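PDB 3V68: DUF2666 domain-containing protein from Pyrococcus furiosus, which is of unknown function as a DUF2666 family member but probably binds double-stranded DNA. Local coordinates for residues 2-7 with 22-27; 137-142 with 146-151. All blocks are in the same frame, centred on the assembly; numbering follows the deposited sequence.

Contact 1. Residues 2-7 with 22-27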
ATOM      1  N   ILE A   2      22.896  12.557  -7.955  1.00 27.01           N
ATOM      2  CA  ILE A   2      23.472  11.221  -8.296  1.00 27.04           C
ATOM      3  C   ILE A   2      23.077  10.811  -9.717  1.00 27.12           C
ATOM      4  O   ILE A   2      22.096  11.318 -10.264  1.00 27.13           O
ATOM      5  CB  ILE A   2      23.060  10.126  -7.267  1.00 26.99           C
ATOM      6  CG1 ILE A   2      21.532   9.992  -7.183  1.00 27.01           C
ATOM      7  CG2 ILE A   2      23.672  10.428  -5.894  1.00 27.25           C
ATOM      8  CD1 ILE A   2      21.044   8.802  -6.370  1.00 25.69           C
ATOM      9  N   GLU A   3      23.847   9.901 -10.313  1.00 27.06           N
ATOM     10  CA  GLU A   3      23.569   9.450 -11.677  1.00 27.01           C
ATOM     11  C   GLU A   3      22.412   8.450 -11.730  1.00 26.22           C
ATOM     12  O   GLU A   3      21.956   7.958 -10.694  1.00 26.41           O
ATOM     13  CB  GLU A   3      24.827   8.871 -12.343  1.00 27.53           C
ATOM     14  CG  GLU A   3      25.969   9.879 -12.563  1.00 29.55           C
ATOM     15  CD  GLU A   3      25.558  11.123 -13.353  1.00 32.34           C
ATOM     16  OE1 GLU A   3      24.732  11.015 -14.289  1.00 34.24           O
ATOM     17  OE2 GLU A   3      26.075  12.217 -13.038  1.00 33.86           O
ATOM     18  N   ARG A   4      21.949   8.165 -12.946  1.00 25.17           N
ATOM     19  CA  ARG A   4      20.806   7.281 -13.183  1.00 23.95           C
ATOM     20  C   ARG A   4      20.893   5.961 -12.426  1.00 22.69           C
ATOM     21  O   ARG A   4      21.888   5.241 -12.518  1.00 22.87           O
ATOM     22  CB  ARG A   4      20.638   7.015 -14.678  1.00 24.30           C
ATOM     23  CG  ARG A   4      19.487   6.077 -15.021  1.00 24.98           C
ATOM     24  CD  ARG A   4      19.365   5.904 -16.516  1.00 26.65           C
ATOM     25  NE  ARG A   4      18.883   7.126 -17.153  1.00 28.47           N
ATOM     26  CZ  ARG A   4      18.710   7.282 -18.462  1.00 29.59           C
ATOM     27  NH1 ARG A   4      18.983   6.293 -19.303  1.00 30.74           N
ATOM     28  NH2 ARG A   4      18.261   8.438 -18.931  1.00 30.84           N
ATOM     29  N   ILE A   5      19.829   5.657 -11.691  1.00 20.83           N
ATOM     30  CA  ILE A   5      19.758   4.462 -10.866  1.00 19.19           C
ATOM     31  C   ILE A   5      18.297   4.195 -10.506  1.00 17.91           C
ATOM     32  O   ILE A   5      17.512   5.124 -10.324  1.00 17.33           O
ATOM     33  CB  ILE A   5      20.625   4.610  -9.579  1.00 19.36           C
ATOM     34  CG1 ILE A   5      20.745   3.274  -8.834  1.00 19.53           C
ATOM     35  CG2 ILE A   5      20.088   5.731  -8.676  1.00 19.60           C
ATOM     36  CD1 ILE A   5      21.760   3.268  -7.702  1.00 20.96           C
ATOM     37  N   LEU A   6      17.935   2.921 -10.426  1.00 16.76           N
ATOM     38  CA  LEU A   6      16.625   2.542  -9.931  1.00 15.81           C
ATOM     39  C   LEU A   6      16.770   1.211  -9.233  1.00 15.11           C
ATOM     40  O   LEU A   6      16.907   0.181  -9.885  1.00 14.64           O
ATOM     41  CB  LEU A   6      15.616   2.453 -11.075  1.00 16.00           C
ATOM     42  CG  LEU A   6      14.139   2.307 -10.729  1.00 17.20           C
ATOM     43  CD1 LEU A   6      13.701   3.331  -9.679  1.00 17.47           C
ATOM     44  CD2 LEU A   6      13.295   2.435 -11.982  1.00 16.94           C
ATOM     45  N   GLU A   7      16.765   1.238  -7.905  1.00 14.49           N
ATOM     46  CA  GLU A   7      17.027   0.032  -7.136  1.00 14.61           C
ATOM     47  C   GLU A   7      16.262  -0.039  -5.825  1.00 13.77           C
ATOM     48  O   GLU A   7      15.951   0.986  -5.200  1.00 13.11           O
ATOM     49  CB  GLU A   7      18.528  -0.148  -6.878  1.00 15.34           C
ATOM     50  CG  GLU A   7      19.174   0.922  -6.021  1.00 17.90           C
ATOM     51  CD  GLU A   7      20.581   0.546  -5.587  1.00 20.62           C
ATOM     52  OE1 GLU A   7      20.895   0.726  -4.392  1.00 22.98           O
ATOM     53  OE2 GLU A   7      21.370   0.071  -6.439  1.00 21.53           O
ATOM     54  N   GLU A  22      17.969  -1.938 -15.299  1.00 17.01           N
ATOM     55  CA  GLU A  22      19.165  -1.626 -16.076  1.00 18.50           C
ATOM     56  C   GLU A  22      18.800  -1.228 -17.503  1.00 19.07           C
ATOM     57  O   GLU A  22      19.546  -0.501 -18.163  1.00 19.61           O
ATOM     58  CB  GLU A  22      20.135  -2.808 -16.063  1.00 19.00           C
ATOM     59  CG  GLU A  22      20.819  -2.996 -14.714  1.00 21.04           C
ATOM     60  CD  GLU A  22      21.654  -4.259 -14.635  1.00 23.50           C
ATOM     61  OE1 GLU A  22      22.182  -4.697 -15.678  1.00 24.55           O
ATOM     62  OE2 GLU A  22      21.789  -4.803 -13.518  1.00 25.65           O
ATOM     63  N   ASP A  23      17.647  -1.707 -17.964  1.00 19.59           N
ATOM     64  CA  ASP A  23      17.105  -1.341 -19.263  1.00 19.95           C
ATOM     65  C   ASP A  23      15.933  -0.393 -19.019  1.00 19.52           C
ATOM     66  O   ASP A  23      14.827  -0.839 -18.708  1.00 19.94           O
ATOM     67  CB  ASP A  23      16.662  -2.597 -20.020  1.00 20.65           C
ATOM     68  CG  ASP A  23      16.333  -2.327 -21.482  1.00 22.38           C
ATOM     69  OD1 ASP A  23      16.371  -1.160 -21.924  1.00 24.94           O
ATOM     70  OD2 ASP A  23      16.033  -3.302 -22.201  1.00 25.70           O
ATOM     71  N   PHE A  24      16.189   0.903 -19.169  1.00 19.16           N
ATOM     72  CA  PHE A  24      15.263   1.950 -18.727  1.00 18.51           C
ATOM     73  C   PHE A  24      14.168   2.305 -19.737  1.00 18.21           C
ATOM     74  O   PHE A  24      14.199   3.369 -20.369  1.00 18.98           O
ATOM     75  CB  PHE A  24      16.030   3.203 -18.286  1.00 18.77           C
ATOM     76  CG  PHE A  24      16.748   3.043 -16.980  1.00 18.81           C
ATOM     77  CD1 PHE A  24      16.144   3.439 -15.792  1.00 19.25           C
ATOM     78  CD2 PHE A  24      18.024   2.486 -16.933  1.00 19.94           C
ATOM     79  CE1 PHE A  24      16.803   3.290 -14.575  1.00 19.55           C
ATOM     80  CE2 PHE A  24      18.688   2.329 -15.718  1.00 19.74           C
ATOM     81  CZ  PHE A  24      18.076   2.731 -14.541  1.00 19.49           C
ATOM     82  N   THR A  25      13.198   1.407 -19.868  1.00 17.12           N
ATOM     83  CA  THR A  25      11.977   1.670 -20.625  1.00 16.57           C
ATOM     84  C   THR A  25      10.858   1.961 -19.630  1.00 16.13           C
ATOM     85  O   THR A  25      10.945   1.560 -18.463  1.00 16.02           O
ATOM     86  CB  THR A  25      11.559   0.456 -21.486  1.00 16.64           C
ATOM     87  OG1 THR A  25      11.283  -0.665 -20.636  1.00 16.42           O
ATOM     88  CG2 THR A  25      12.661   0.072 -22.482  1.00 17.09           C
ATOM     89  N   ASN A  26       9.810   2.647 -20.082  1.00 15.70           N
ATOM     90  CA  ASN A  26       8.643   2.889 -19.235  1.00 15.46           C
ATOM     91  C   ASN A  26       8.030   1.596 -18.711  1.00 15.55           C
ATOM     92  O   ASN A  26       7.623   1.537 -17.546  1.00 15.72           O
ATOM     93  CB  ASN A  26       7.584   3.709 -19.964  1.00 15.29           C
ATOM     94  CG  ASN A  26       7.984   5.155 -20.139  1.00 15.05           C
ATOM     95  OD1 ASN A  26       8.709   5.729 -19.318  1.00 15.70           O
ATOM     96  ND2 ASN A  26       7.507   5.765 -21.223  1.00 15.67           N
ATOM     97  N   GLU A  27       7.974   0.570 -19.562  1.00 15.63           N
ATOM     98  CA  GLU A  27       7.468  -0.747 -19.158  1.00 15.83           C
ATOM     99  C   GLU A  27       8.272  -1.329 -17.993  1.00 15.32           C
ATOM    100  O   GLU A  27       7.698  -1.772 -17.000  1.00 15.16           O
ATOM    101  CB  GLU A  27       7.465  -1.726 -20.337  1.00 16.59           C
ATOM    102  CG  GLU A  27       6.799  -3.064 -20.029  1.00 19.42           C
ATOM    103  CD  GLU A  27       7.053  -4.132 -21.090  1.00 22.56           C
ATOM    104  OE1 GLU A  27       8.070  -4.059 -21.814  1.00 25.06           O
ATOM    105  OE2 GLU A  27       6.233  -5.065 -21.186  1.00 25.84           O
TER
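Arg4 lays the aliphatic part of its side chain over one face of the Phe24 ring. Its CD sits 3.7 Å from the centroid of the Phe24 ring and only 11° off the ring normal, which makes this a CH-pi contact over the centre of the ring. One carbon back, Arg4 CG comes to 3.7 Å from Phe24 CZ, above the same face. The guanidinium adds little: Arg4 CZ is 5.3 Å from the Phe24 ring centroid, a long cation-pi contact that is at most weakly attractive, and the guanidinium is turned 47° from the ring. The chain of Arg4 runs straight away from the backbone through chi1 (179°) and chi2, then bends at chi3, and the straight part is what reaches across the ring. Leu6 supplies the second touch, its CB lying 3.8 Å from Phe24 CE1, while Ile5 C meets the ring edge at Phe24 CZ, 4.3 Å away. No hydrogen bond crosses, so the contact is apolar in character. It joins the start of strand 5-12, the first strand of the N-terminal hairpin, to the turn that leads from that hairpin into helix 26-43. Phe24 is the centre of an inverse gamma turn, and Thr25 N bonds to Asp23 O at 3.0 Å. Thr25 is the N-cap of the helix, its OG1 accepting from Asn28 N. With alanine in place of Phe24, the Arg4 methylenes would probably lose the face they rest on and a gap would open beside Leu6 CB. Around the ring, Tyr143 meets Phe24 with nearly parallel planes, and Ile29 of the helix also touches it. Leu6, which is buried, packs further against Ile29, Phe32 and Trp146.

Contact 2. Residues 137-142 with 146-151; sequences INFTAR and WIVVKR
Trp146 presents one face of its indole to Ala141, whose CB lies 3.5 Å above the ring plane, toward the rim, and 3.6 Å from Trp146 CH2; this is a CH-pi contact across an antiparallel beta hairpin. At the edge of the Phe139 ring, Val148 CG1 comes to 3.9 Å from Phe139 CD2. On the same side of the sheet the indole also meets Lys177 in a cation-pi pair and Phe181 edge-to-face, and the Phe139 side chain packs on Phe32 and Ile170, so helices 26-43 and 160-181 cover this face. On the opposite face, that of Thr140 and Val149, the Arg151 guanidinium has Val149 CG1 3.3 Å above its centre and Asn138 OD1 at its edge.

Strands 137-142 and 146-151 run at 165° to one another. Phe139 and Lys150 form one hydrogen-bonded pair, Ala141 and Val148 the next; Lys150 N to Phe139 O, at 2.9 Å, is nearly straight (176°). Lys150 NZ itself bonds to Thr173 and Ser169 of helix 160-181. On the Thr140 face, Arg151 CG takes the position between backbone N and carbonyl carbon (chi1 62°), from which the extended chain passes alongside Asn138. Arg151 NH1 gives Thr140 OG1 a weak bond at 3.2 Å, and that hydroxyl donates to Asn138 OD1 in the carbonyl plane, at 2.7 Å.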
ATOM      1  N   ILE A 137      16.810  -0.922   4.776  1.00 16.03           N
ATOM      2  CA  ILE A 137      15.866  -0.782   3.675  1.00 15.59           C
ATOM      3  C   ILE A 137      16.460   0.273   2.749  1.00 14.92           C
ATOM      4  O   ILE A 137      16.934   1.308   3.215  1.00 14.58           O
ATOM      5  CB  ILE A 137      14.474  -0.292   4.160  1.00 15.73           C
ATOM      6  CG1 ILE A 137      13.957  -1.127   5.348  1.00 16.90           C
ATOM      7  CG2 ILE A 137      13.474  -0.242   2.992  1.00 16.32           C
ATOM      8  CD1 ILE A 137      13.654  -2.584   5.043  1.00 18.39           C
ATOM      9  N   ASN A 138      16.440   0.016   1.445  1.00 14.40           N
ATOM     10  CA  ASN A 138      16.998   0.958   0.476  1.00 14.26           C
ATOM     11  C   ASN A 138      16.177   1.065  -0.810  1.00 13.59           C
ATOM     12  O   ASN A 138      16.146   0.128  -1.612  1.00 13.69           O
ATOM     13  CB  ASN A 138      18.461   0.594   0.166  1.00 14.80           C
ATOM     14  CG  ASN A 138      18.993   1.289  -1.075  1.00 15.95           C
ATOM     15  OD1 ASN A 138      18.740   2.474  -1.302  1.00 17.29           O
ATOM     16  ND2 ASN A 138      19.732   0.544  -1.894  1.00 18.67           N
ATOM     17  N   PHE A 139      15.508   2.203  -0.988  1.00 12.92           N
ATOM     18  CA  PHE A 139      14.904   2.567  -2.268  1.00 12.48           C
ATOM     19  C   PHE A 139      15.620   3.797  -2.798  1.00 12.78           C
ATOM     20  O   PHE A 139      15.550   4.870  -2.198  1.00 12.33           O
ATOM     21  CB  PHE A 139      13.401   2.853  -2.132  1.00 12.35           C
ATOM     22  CG  PHE A 139      12.725   3.213  -3.437  1.00 11.79           C
ATOM     23  CD1 PHE A 139      12.172   2.222  -4.235  1.00 12.19           C
ATOM     24  CD2 PHE A 139      12.652   4.539  -3.869  1.00 12.81           C
ATOM     25  CE1 PHE A 139      11.547   2.534  -5.438  1.00 12.92           C
ATOM     26  CE2 PHE A 139      12.034   4.867  -5.077  1.00 13.01           C
ATOM     27  CZ  PHE A 139      11.480   3.857  -5.867  1.00 12.71           C
ATOM     28  N   THR A 140      16.294   3.642  -3.931  1.00 13.24           N
ATOM     29  CA  THR A 140      17.033   4.742  -4.533  1.00 14.04           C
ATOM     30  C   THR A 140      16.634   4.869  -5.991  1.00 14.35           C
ATOM     31  O   THR A 140      16.699   3.898  -6.749  1.00 14.43           O
ATOM     32  CB  THR A 140      18.564   4.538  -4.396  1.00 14.23           C
ATOM     33  OG1 THR A 140      18.918   4.526  -3.011  1.00 16.01           O
ATOM     34  CG2 THR A 140      19.331   5.656  -5.087  1.00 15.17           C
ATOM     35  N   ALA A 141      16.195   6.067  -6.364  1.00 14.77           N
ATOM     36  CA  ALA A 141      15.765   6.345  -7.723  1.00 15.56           C
ATOM     37  C   ALA A 141      16.324   7.665  -8.214  1.00 16.44           C
ATOM     38  O   ALA A 141      16.176   8.695  -7.553  1.00 16.21           O
ATOM     39  CB  ALA A 141      14.240   6.359  -7.804  1.00 15.50           C
ATOM     40  N   ARG A 142      16.985   7.624  -9.366  1.00 17.68           N
ATOM     41  CA  ARG A 142      17.284   8.834 -10.116  1.00 19.51           C
ATOM     42  C   ARG A 142      17.074   8.570 -11.601  1.00 19.96           C
ATOM     43  O   ARG A 142      17.744   7.722 -12.197  1.00 20.12           O
ATOM     44  CB  ARG A 142      18.701   9.342  -9.843  1.00 19.62           C
ATOM     45  CG  ARG A 142      18.910  10.808 -10.265  1.00 22.04           C
ATOM     46  CD  ARG A 142      19.285  10.947 -11.742  1.00 25.03           C
ATOM     47  NE  ARG A 142      19.163  12.325 -12.216  1.00 27.64           N
ATOM     48  CZ  ARG A 142      19.750  12.807 -13.309  1.00 29.14           C
ATOM     49  NH1 ARG A 142      20.522  12.031 -14.062  1.00 30.55           N
ATOM     50  NH2 ARG A 142      19.570  14.077 -13.649  1.00 29.68           N
ATOM     51  N   TRP A 146      13.602  13.253 -11.847  1.00 20.28           N
ATOM     52  CA  TRP A 146      12.998  12.531 -10.727  1.00 18.86           C
ATOM     53  C   TRP A 146      14.050  11.853  -9.851  1.00 18.31           C
ATOM     54  O   TRP A 146      14.774  10.962 -10.305  1.00 18.06           O
ATOM     55  CB  TRP A 146      11.982  11.500 -11.248  1.00 18.99           C
ATOM     56  CG  TRP A 146      11.369  10.624 -10.183  1.00 17.75           C
ATOM     57  CD1 TRP A 146      10.658  11.033  -9.092  1.00 18.52           C
ATOM     58  CD2 TRP A 146      11.393   9.189 -10.132  1.00 17.25           C
ATOM     59  NE1 TRP A 146      10.249   9.942  -8.357  1.00 17.70           N
ATOM     60  CE2 TRP A 146      10.690   8.801  -8.971  1.00 16.98           C
ATOM     61  CE3 TRP A 146      11.951   8.197 -10.950  1.00 17.01           C
ATOM     62  CZ2 TRP A 146      10.523   7.458  -8.609  1.00 16.46           C
ATOM     63  CZ3 TRP A 146      11.788   6.860 -10.589  1.00 17.46           C
ATOM     64  CH2 TRP A 146      11.074   6.506  -9.428  1.00 17.30           C
ATOM     65  N   ILE A 147      14.122  12.281  -8.593  1.00 17.50           N
ATOM     66  CA  ILE A 147      15.023  11.674  -7.619  1.00 17.36           C
ATOM     67  C   ILE A 147      14.313  11.399  -6.293  1.00 17.06           C
ATOM     68  O   ILE A 147      13.677  12.288  -5.720  1.00 17.25           O
ATOM     69  CB  ILE A 147      16.309  12.524  -7.385  1.00 17.34           C
ATOM     70  CG1 ILE A 147      17.218  11.844  -6.354  1.00 17.73           C
ATOM     71  CG2 ILE A 147      15.965  13.954  -6.972  1.00 18.54           C
ATOM     72  CD1 ILE A 147      18.674  12.240  -6.461  1.00 18.59           C
ATOM     73  N   VAL A 148      14.417  10.154  -5.832  1.00 16.89           N
ATOM     74  CA  VAL A 148      13.882   9.739  -4.537  1.00 16.86           C
ATOM     75  C   VAL A 148      14.910   8.857  -3.839  1.00 16.59           C
ATOM     76  O   VAL A 148      15.412   7.886  -4.412  1.00 16.95           O
ATOM     77  CB  VAL A 148      12.537   8.956  -4.673  1.00 16.89           C
ATOM     78  CG1 VAL A 148      12.138   8.321  -3.334  1.00 17.43           C
ATOM     79  CG2 VAL A 148      11.425   9.864  -5.162  1.00 17.58           C
ATOM     80  N   VAL A 149      15.236   9.207  -2.604  1.00 15.98           N
ATOM     81  CA  VAL A 149      16.099   8.370  -1.788  1.00 15.74           C
ATOM     82  C   VAL A 149      15.385   8.128  -0.471  1.00 15.71           C
ATOM     83  O   VAL A 149      15.202   9.050   0.328  1.00 15.80           O
ATOM     84  CB  VAL A 149      17.485   9.010  -1.572  1.00 15.62           C
ATOM     85  CG1 VAL A 149      18.306   8.200  -0.587  1.00 16.40           C
ATOM     86  CG2 VAL A 149      18.223   9.150  -2.901  1.00 15.48           C
ATOM     87  N   LYS A 150      14.961   6.885  -0.264  1.00 15.45           N
ATOM     88  CA  LYS A 150      14.259   6.501   0.954  1.00 15.55           C
ATOM     89  C   LYS A 150      14.939   5.267   1.517  1.00 16.13           C
ATOM     90  O   LYS A 150      14.697   4.137   1.072  1.00 15.61           O
ATOM     91  CB  LYS A 150      12.766   6.277   0.680  1.00 15.58           C
ATOM     92  CG  LYS A 150      12.006   7.577   0.415  1.00 14.83           C
ATOM     93  CD  LYS A 150      10.539   7.368   0.063  1.00 15.09           C
ATOM     94  CE  LYS A 150       9.845   8.720  -0.119  1.00 14.88           C
ATOM     95  NZ  LYS A 150       8.377   8.608  -0.356  1.00 15.93           N
ATOM     96  N   ARG A 151      15.831   5.494   2.475  1.00 16.68           N
ATOM     97  CA  ARG A 151      16.626   4.410   3.026  1.00 17.96           C
ATOM     98  C   ARG A 151      17.014   4.633   4.483  1.00 18.39           C
ATOM     99  O   ARG A 151      17.006   5.764   4.977  1.00 18.05           O
ATOM    100  CB  ARG A 151      17.873   4.157   2.163  1.00 18.47           C
ATOM    101  CG  ARG A 151      18.832   5.320   2.078  1.00 19.89           C
ATOM    102  CD  ARG A 151      19.832   5.140   0.945  1.00 21.98           C
ATOM    103  NE  ARG A 151      20.703   6.307   0.820  1.00 24.50           N
ATOM    104  CZ  ARG A 151      21.360   6.654  -0.285  1.00 25.40           C
ATOM    105  NH1 ARG A 151      21.244   5.932  -1.396  1.00 26.43           N
ATOM    106  NH2 ARG A 151      22.124   7.739  -0.283  1.00 26.50           N
TER

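How the contacts relate
From the N terminus, the chain enters strand 5-12, turns back through strand 15-20 and reaches the start of helix 26-43, where contact 1 closes a loop of 14 residues by bringing the turn before the helix back to the first strand. Contact 2 follows much later and closes a tight hairpin between strands 136-143 and 146-153. The two are therefore in series, neither nested nor crossed, and belong to different DUF2666 domains. They meet because strands 5-12 and 136-143 are neighbours in one four-stranded antiparallel sheet: Ile5 O lies 2.7 Å from Arg142 N, and Glu7 OE1 2.8 Å from Asn138 ND2. Leu6 CD1 packs on Ala141 CB at 3.6 Å, and the two centres are about 12 Å apart.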